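Elicitor protein Hrip2 (Magnaporthe oryzae, PDB 5FID) probably acts as a secreted fungal elicitor that triggers defence responses in the host plant, and belongs to the Bys1 family. Local coordinates at residues Val16-Phe21 against Val51-Thr56. The protein carries 1 engineered substitution. Numbering follows the deposited sequence.
Sequences VYVQSF and VKVSKT
With CG beside the backbone N in both residues (chi1 -64° in Phe-21), Phe-21 and Lys-52 send their side chains across one another at about a right angle, the lysine, fully extended beyond CG, running over one face of the ring. Strands 16-22 and 49-54 are a worked example of antiparallel pairing, joined both by backbone bonds and by what their side chains do on each face; they are neighbours within a six-stranded antiparallel sheet, with strand 32-34 on the far side of 16-22 and strand 63-69 beyond 49-54. Lys-52 CD comes within 3.4 Å of Phe-21 CE1, CE makes a CH-pi contact over the face, and NZ, 4.3 Å from the ring centroid, adds a cation-pi interaction.

Tyr-17 with Ser-54 and Gln-19 with Lys-52 are the hydrogen-bonded pairs, each joined by two backbone bonds; the bond from Tyr-17 N to Ser-54 O is 2.8 Å long and nearly straight at 169°. At the non-hydrogen-bonded pair between them, Val-18 CA and Val-53 CA point C-H groups at Lys-52 O and Tyr-17 O, so each of these carbonyls receives a weaker second contact.

On the face of Val-18, Val-51 and Val-53 the tightest contact is diagonal: Val-18 CG1 packs against Val-51 CG1 at 3.5 Å, tighter than usual for two methyls, while Val-18 CG2 meets Val-53 CG1 more loosely. Val-16 and Val-53 touch Leu-135, so this face packs against the mixed sheet at strand 131-135. Ser-20, on the same face, hydrogen-bonds through OG to Ser-49 and Glu-42.

Past the strand end the chain turns alongside the Tyr-17 ring, Thr-56 C coming obliquely to within 3.3 Å of its CD2, with Lys-55 O at the ring edge. Thr-60 bonds both Ser-54 OG and Thr-56 OG1, and an ST turn closes this bend: Thr-56 N donates to Ser-54 OG over 3.1 Å, almost in line at 172°.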
loop_
_atom_site.group_PDB
_atom_site.type_symbol
_atom_site.label_atom_id
_atom_site.label_comp_id
_atom_site.label_asym_id
_atom_site.label_seq_id
_atom_site.Cartn_x
_atom_site.Cartn_y
_atom_site.Cartn_z
ATOM N N VAL A 16 -16.393 -21.247 -8.878
ATOM C CA VAL A 16 -15.320 -20.363 -9.335
ATOM C C VAL A 16 -14.002 -21.118 -9.434
ATOM O O VAL A 16 -13.858 -22.202 -8.867
ATOM C CB VAL A 16 -15.148 -19.139 -8.413
ATOM C CG1 VAL A 16 -16.472 -18.439 -8.203
ATOM C CG2 VAL A 16 -14.564 -19.557 -7.086
ATOM N N TYR A 17 -13.049 -20.553 -10.171
ATOM C CA TYR A 17 -11.756 -21.193 -10.377
ATOM C C TYR A 17 -10.661 -20.252 -9.918
ATOM O O TYR A 17 -10.706 -19.055 -10.206
ATOM C CB TYR A 17 -11.580 -21.577 -11.850
ATOM C CG TYR A 17 -12.669 -22.514 -12.303
ATOM C CD1 TYR A 17 -12.497 -23.886 -12.256
ATOM C CD2 TYR A 17 -13.894 -22.024 -12.728
ATOM C CE1 TYR A 17 -13.523 -24.754 -12.652
ATOM C CE2 TYR A 17 -14.911 -22.879 -13.127
ATOM C CZ TYR A 17 -14.722 -24.234 -13.086
ATOM O OH TYR A 17 -15.754 -25.071 -13.480
ATOM N N VAL A 18 -9.698 -20.790 -9.177
ATOM C CA VAL A 18 -8.647 -19.979 -8.583
ATOM C C VAL A 18 -7.298 -20.611 -8.888
ATOM O O VAL A 18 -7.163 -21.831 -8.833
ATOM C CB VAL A 18 -8.833 -19.896 -7.048
ATOM C CG1 VAL A 18 -7.728 -19.055 -6.410
ATOM C CG2 VAL A 18 -10.189 -19.301 -6.707
ATOM N N GLN A 19 -6.307 -19.792 -9.237
ATOM C CA GLN A 19 -4.950 -20.302 -9.439
ATOM C C GLN A 19 -3.903 -19.219 -9.171
ATOM O O GLN A 19 -4.090 -18.040 -9.522
ATOM C CB GLN A 19 -4.771 -20.887 -10.848
ATOM C CG GLN A 19 -3.498 -21.704 -11.023
ATOM C CD GLN A 19 -3.411 -22.378 -12.381
ATOM O OE1 GLN A 19 -4.102 -21.988 -13.324
ATOM N NE2 GLN A 19 -2.562 -23.410 -12.485
ATOM N N SER A 20 -2.801 -19.625 -8.541
ATOM C CA SER A 20 -1.744 -18.696 -8.142
ATOM C C SER A 20 -0.554 -18.757 -9.088
ATOM O O SER A 20 -0.102 -19.841 -9.478
ATOM C CB SER A 20 -1.281 -18.992 -6.711
ATOM O OG SER A 20 -0.407 -17.972 -6.239
ATOM N N PHE A 21 -0.052 -17.579 -9.449
ATOM C CA PHE A 21 1.024 -17.444 -10.418
ATOM C C PHE A 21 2.172 -16.680 -9.782
ATOM O O PHE A 21 2.180 -15.445 -9.800
ATOM C CB PHE A 21 0.506 -16.680 -11.640
ATOM C CG PHE A 21 -0.574 -17.405 -12.376
ATOM C CD1 PHE A 21 -1.872 -17.418 -11.892
ATOM C CD2 PHE A 21 -0.289 -18.100 -13.536
ATOM C CE1 PHE A 21 -2.866 -18.113 -12.547
ATOM C CE2 PHE A 21 -1.283 -18.784 -14.202
ATOM C CZ PHE A 21 -2.573 -18.790 -13.711
ATOM N N VAL A 51 -2.941 -14.097 -7.734
ATOM C CA VAL A 51 -3.965 -15.138 -7.648
ATOM C C VAL A 51 -5.134 -14.764 -8.555
ATOM O O VAL A 51 -5.871 -13.820 -8.260
ATOM C CB VAL A 51 -4.459 -15.320 -6.198
ATOM C CG1 VAL A 51 -5.481 -16.436 -6.124
ATOM C CG2 VAL A 51 -3.293 -15.654 -5.281
ATOM N N LYS A 52 -5.297 -15.486 -9.667
ATOM C CA LYS A 52 -6.421 -15.232 -10.575
ATOM C C LYS A 52 -7.682 -15.901 -10.055
ATOM O O LYS A 52 -7.612 -16.986 -9.485
ATOM C CB LYS A 52 -6.125 -15.763 -11.979
ATOM C CG LYS A 52 -4.913 -15.161 -12.656
ATOM C CD LYS A 52 -4.760 -15.744 -14.059
ATOM C CE LYS A 52 -3.542 -15.157 -14.785
ATOM N NZ LYS A 52 -3.402 -15.786 -16.143
ATOM N N VAL A 53 -8.827 -15.240 -10.251
ATOM C CA VAL A 53 -10.122 -15.725 -9.783
ATOM C C VAL A 53 -11.131 -15.488 -10.894
ATOM O O VAL A 53 -11.334 -14.359 -11.329
ATOM C CB VAL A 53 -10.589 -14.962 -8.523
ATOM C CG1 VAL A 53 -11.887 -15.548 -8.000
ATOM C CG2 VAL A 53 -9.513 -15.012 -7.437
ATOM N N SER A 54 -11.767 -16.551 -11.363
ATOM C CA SER A 54 -12.613 -16.439 -12.541
ATOM C C SER A 54 -13.789 -17.390 -12.410
ATOM O O SER A 54 -13.791 -18.243 -11.532
ATOM C CB SER A 54 -11.776 -16.751 -13.783
ATOM O OG SER A 54 -12.565 -16.873 -14.944
ATOM N N LYS A 55 -14.803 -17.225 -13.254
ATOM C CA LYS A 55 -15.907 -18.179 -13.277
ATOM C C LYS A 55 -15.725 -19.237 -14.364
ATOM O O LYS A 55 -16.604 -20.075 -14.572
ATOM C CB LYS A 55 -17.240 -17.457 -13.465
ATOM C CG LYS A 55 -17.680 -16.650 -12.263
ATOM C CD LYS A 55 -18.986 -15.943 -12.585
ATOM C CE LYS A 55 -19.379 -15.016 -11.473
ATOM N NZ LYS A 55 -20.599 -14.248 -11.837
ATOM N N THR A 56 -14.597 -19.192 -15.068
ATOM C CA THR A 56 -14.269 -20.249 -16.030
ATOM C C THR A 56 -12.957 -20.932 -15.687
ATOM O O THR A 56 -12.045 -20.321 -15.121
ATOM C CB THR A 56 -14.230 -19.751 -17.507
ATOM O OG1 THR A 56 -13.277 -18.687 -17.637
ATOM C CG2 THR A 56 -15.595 -19.261 -17.936
#